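PDB 3E9N: putative short-chain dehydrogenase/reductase from Corynebacterium glutamicum, which probably acts as an NAD(P)-dependent oxidoreductase of the short-chain dehydrogenase/reductase family, perhaps an acetoacetyl-CoA reductase, although its function has not been established. Local coordinates for residues I57-L70 with D104-Q116. Numbering follows the deposited sequence.
Sequences IVKEVLEEGGVDKL and DLNVIVPAELSRQ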
# COMPACT_ATOMS: atom_id res chain seq x y z
N ILE A 57 16.80 -4.72 -26.85
CA ILE A 57 16.26 -5.73 -25.96
C ILE A 57 14.76 -6.01 -26.21
O ILE A 57 14.32 -7.18 -26.24
CB ILE A 57 16.56 -5.39 -24.50
CG1 ILE A 57 16.27 -6.61 -23.65
CG2 ILE A 57 15.80 -4.12 -24.07
CD1 ILE A 57 16.63 -6.43 -22.18
N VAL A 58 13.99 -4.96 -26.43
CA VAL A 58 12.55 -5.15 -26.67
C VAL A 58 12.39 -6.03 -27.92
O VAL A 58 11.66 -7.05 -27.90
CB VAL A 58 11.82 -3.82 -26.94
CG1 VAL A 58 10.44 -4.10 -27.43
CG2 VAL A 58 11.82 -2.89 -25.72
N LYS A 59 13.10 -5.67 -28.99
CA LYS A 59 13.02 -6.43 -30.22
C LYS A 59 13.42 -7.88 -29.98
O LYS A 59 12.66 -8.82 -30.29
CB LYS A 59 13.84 -5.76 -31.34
N GLU A 60 14.61 -8.09 -29.41
CA GLU A 60 15.05 -9.46 -29.14
C GLU A 60 14.15 -10.24 -28.16
O GLU A 60 13.65 -11.33 -28.49
CB GLU A 60 16.56 -9.49 -28.80
CG GLU A 60 17.40 -9.01 -30.01
CD GLU A 60 18.79 -8.46 -29.66
OE1 GLU A 60 19.20 -7.43 -30.28
OE2 GLU A 60 19.47 -9.05 -28.79
N VAL A 61 13.86 -9.68 -26.98
CA VAL A 61 13.02 -10.44 -26.03
C VAL A 61 11.57 -10.66 -26.49
O VAL A 61 11.02 -11.77 -26.38
CB VAL A 61 13.06 -9.79 -24.62
CG1 VAL A 61 12.12 -10.51 -23.62
CG2 VAL A 61 14.51 -9.76 -24.08
N LEU A 62 10.94 -9.60 -27.00
CA LEU A 62 9.51 -9.64 -27.36
C LEU A 62 9.23 -10.09 -28.79
O LEU A 62 8.29 -10.82 -29.04
CB LEU A 62 8.85 -8.28 -27.13
CG LEU A 62 9.05 -7.73 -25.72
CD1 LEU A 62 8.27 -6.43 -25.57
CD2 LEU A 62 8.69 -8.79 -24.65
N GLU A 63 10.02 -9.64 -29.75
CA GLU A 63 9.68 -9.98 -31.13
C GLU A 63 10.35 -11.28 -31.58
O GLU A 63 9.67 -12.15 -32.12
CB GLU A 63 9.92 -8.79 -32.08
CG GLU A 63 8.97 -7.60 -31.78
CD GLU A 63 9.40 -6.29 -32.47
OE1 GLU A 63 9.48 -5.21 -31.78
OE2 GLU A 63 9.67 -6.36 -33.71
N GLU A 64 11.64 -11.45 -31.29
CA GLU A 64 12.39 -12.65 -31.70
C GLU A 64 12.43 -13.87 -30.76
O GLU A 64 13.14 -14.83 -31.01
CB GLU A 64 13.81 -12.22 -32.06
CG GLU A 64 13.79 -11.03 -33.03
CD GLU A 64 15.17 -10.50 -33.29
OE1 GLU A 64 16.11 -11.01 -32.64
OE2 GLU A 64 15.34 -9.59 -34.12
N GLY A 65 11.70 -13.87 -29.66
CA GLY A 65 11.69 -15.08 -28.82
C GLY A 65 12.93 -15.37 -27.96
O GLY A 65 13.00 -16.43 -27.36
N GLY A 66 13.90 -14.46 -27.88
CA GLY A 66 14.98 -14.56 -26.88
C GLY A 66 16.30 -14.00 -27.36
O GLY A 66 16.49 -13.85 -28.54
N VAL A 67 17.21 -13.70 -26.45
CA VAL A 67 18.53 -13.22 -26.84
C VAL A 67 19.48 -14.42 -27.10
O VAL A 67 19.90 -15.08 -26.16
CB VAL A 67 19.13 -12.38 -25.74
CG1 VAL A 67 20.45 -11.88 -26.17
CG2 VAL A 67 18.20 -11.25 -25.36
N ASP A 68 19.79 -14.72 -28.37
CA ASP A 68 20.58 -15.94 -28.73
C ASP A 68 21.75 -16.23 -27.80
O ASP A 68 21.93 -17.38 -27.39
CB ASP A 68 21.09 -15.86 -30.17
CG ASP A 68 20.01 -16.20 -31.24
OD1 ASP A 68 18.96 -16.91 -31.02
OD2 ASP A 68 20.24 -15.71 -32.36
N LYS A 69 22.54 -15.21 -27.47
CA LYS A 69 23.70 -15.39 -26.62
C LYS A 69 23.37 -15.75 -25.15
O LYS A 69 24.27 -16.05 -24.37
CB LYS A 69 24.59 -14.17 -26.66
CG LYS A 69 25.57 -14.10 -27.89
CD LYS A 69 25.92 -12.61 -28.24
CE LYS A 69 27.23 -12.46 -29.11
NZ LYS A 69 28.37 -11.83 -28.26
N LEU A 70 22.09 -15.77 -24.79
CA LEU A 70 21.72 -16.16 -23.42
C LEU A 70 21.08 -17.51 -23.50
O LEU A 70 20.78 -18.13 -22.47
CB LEU A 70 20.73 -15.19 -22.74
CG LEU A 70 21.20 -13.75 -22.48
CD1 LEU A 70 20.06 -12.91 -21.78
CD2 LEU A 70 22.49 -13.73 -21.68
N ASP A 104 6.42 -1.87 -22.73
CA ASP A 104 7.22 -2.94 -23.36
C ASP A 104 8.51 -3.10 -22.55
O ASP A 104 8.86 -4.17 -22.05
CB ASP A 104 7.60 -2.58 -24.80
CG ASP A 104 6.53 -2.94 -25.81
OD1 ASP A 104 6.67 -2.55 -26.99
OD2 ASP A 104 5.53 -3.59 -25.41
N LEU A 105 9.21 -2.00 -22.39
CA LEU A 105 10.52 -2.06 -21.82
C LEU A 105 10.52 -2.27 -20.30
O LEU A 105 11.34 -3.03 -19.82
CB LEU A 105 11.30 -0.82 -22.18
CG LEU A 105 12.76 -0.85 -21.76
CD1 LEU A 105 13.45 -2.04 -22.40
CD2 LEU A 105 13.41 0.48 -22.21
N ASN A 106 9.60 -1.63 -19.55
CA ASN A 106 9.62 -1.69 -18.07
C ASN A 106 8.86 -2.90 -17.44
O ASN A 106 9.06 -3.26 -16.28
CB ASN A 106 9.08 -0.41 -17.45
CG ASN A 106 9.81 0.86 -17.93
OD1 ASN A 106 10.96 0.81 -18.33
ND2 ASN A 106 9.13 2.02 -17.82
N VAL A 107 7.96 -3.51 -18.22
CA VAL A 107 7.09 -4.53 -17.66
C VAL A 107 7.14 -5.80 -18.50
O VAL A 107 7.41 -6.88 -17.96
CB VAL A 107 5.64 -4.03 -17.58
CG1 VAL A 107 4.74 -5.07 -16.97
CG2 VAL A 107 5.57 -2.73 -16.78
N ILE A 108 6.91 -5.71 -19.81
CA ILE A 108 6.80 -6.94 -20.60
C ILE A 108 8.14 -7.68 -20.78
O ILE A 108 8.24 -8.88 -20.55
CB ILE A 108 6.01 -6.76 -21.91
CG1 ILE A 108 4.67 -6.05 -21.65
CG2 ILE A 108 5.77 -8.12 -22.52
CD1 ILE A 108 3.88 -5.50 -22.93
N VAL A 109 9.19 -6.93 -21.07
CA VAL A 109 10.51 -7.50 -21.21
C VAL A 109 10.93 -8.19 -19.88
O VAL A 109 11.24 -9.38 -19.91
CB VAL A 109 11.50 -6.43 -21.68
CG1 VAL A 109 12.91 -6.87 -21.36
CG2 VAL A 109 11.30 -6.11 -23.19
N PRO A 110 10.88 -7.48 -18.71
CA PRO A 110 11.24 -8.26 -17.47
C PRO A 110 10.42 -9.53 -17.30
O PRO A 110 11.00 -10.58 -17.03
CB PRO A 110 11.01 -7.27 -16.33
CG PRO A 110 11.23 -5.86 -17.00
CD PRO A 110 10.66 -6.05 -18.44
N ALA A 111 9.12 -9.47 -17.49
CA ALA A 111 8.32 -10.67 -17.40
C ALA A 111 8.74 -11.74 -18.42
O ALA A 111 8.79 -12.91 -18.09
CB ALA A 111 6.86 -10.34 -17.62
N GLU A 112 8.96 -11.37 -19.67
CA GLU A 112 9.16 -12.41 -20.70
C GLU A 112 10.62 -12.90 -20.74
O GLU A 112 10.86 -14.08 -20.93
CB GLU A 112 8.70 -11.86 -22.07
CG GLU A 112 9.24 -12.64 -23.31
CD GLU A 112 8.53 -13.98 -23.52
OE1 GLU A 112 7.53 -14.27 -22.81
OE2 GLU A 112 9.01 -14.75 -24.37
N LEU A 113 11.59 -11.99 -20.52
CA LEU A 113 12.96 -12.41 -20.29
C LEU A 113 13.09 -13.33 -19.09
O LEU A 113 13.86 -14.30 -19.14
CB LEU A 113 13.95 -11.24 -20.11
CG LEU A 113 15.45 -11.65 -19.95
CD1 LEU A 113 15.95 -12.44 -21.12
CD2 LEU A 113 16.39 -10.46 -19.74
N SER A 114 12.35 -13.08 -18.02
CA SER A 114 12.44 -13.96 -16.87
C SER A 114 11.80 -15.30 -17.25
O SER A 114 12.21 -16.34 -16.78
CB SER A 114 11.73 -13.40 -15.64
OG SER A 114 12.19 -12.13 -15.31
N ARG A 115 10.76 -15.27 -18.06
CA ARG A 115 10.12 -16.52 -18.41
C ARG A 115 11.09 -17.36 -19.28
O ARG A 115 11.20 -18.58 -19.12
CB ARG A 115 8.78 -16.24 -19.13
CG ARG A 115 7.90 -17.51 -19.38
CD ARG A 115 6.84 -17.32 -20.54
NE ARG A 115 7.45 -16.92 -21.83
CZ ARG A 115 8.00 -17.78 -22.70
NH1 ARG A 115 8.57 -17.34 -23.84
NH2 ARG A 115 8.02 -19.08 -22.42
N GLN A 116 11.79 -16.70 -20.19
CA GLN A 116 12.64 -17.42 -21.12
C GLN A 116 13.81 -18.02 -20.35
O GLN A 116 14.29 -19.09 -20.72
CB GLN A 116 13.16 -16.52 -22.29
CG GLN A 116 12.05 -15.98 -23.23
CD GLN A 116 12.51 -14.76 -24.02
OE1 GLN A 116 13.67 -14.35 -23.89
NE2 GLN A 116 11.63 -14.16 -24.82
O HOH W 1 16.48 -15.01 -23.62
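V109 and V61 interlock as knobs into holes where helix 57-63 meets helix 95-124 in the Rossmann fold of this short-chain dehydrogenase/reductase. The two helix segments cross at 52°, with their axes 9.4 Å apart. V109 sits among I57, V58, V61 and L62, and its two methyls share the work. CG1 lies anti to the backbone N (chi1 160°) and meets I57 CD1 at 3.8 Å. CG2, beside the backbone N, meets V58 CA and L62 CG. V61 returns the fit: its CG1 enters the hole formed by V109, E112, L113 and Q116, and stands 3.6 Å from E112 CG. The two methyls of L62 part: CD1 lies by the D104 carboxylate carbon, and CD2 packs crosswise on I108 CG2 at 3.7 Å. Beyond V109, L105 CD1 touches I57 CG2 and V58 CG2. D104 and I108, which touch L62 here, also pack on H100 and L103 of a second subunit.

Around Q116 the contact turns polar. The E112 chain is bent at chi2, and R115 grips its carboxylate side-on through NE and NH1. E112 OE2 also accepts from Q116 NE2, which probably steadies that amide. Q116 OE1 is 3.3 Å from G66 CA. It accepts from a water, and that water accepts from V67 N. Q116 NE2 donates to V61 O at 2.9 Å, in the carbonyl plane and on a lone pair, with an N-H...O angle of 140°.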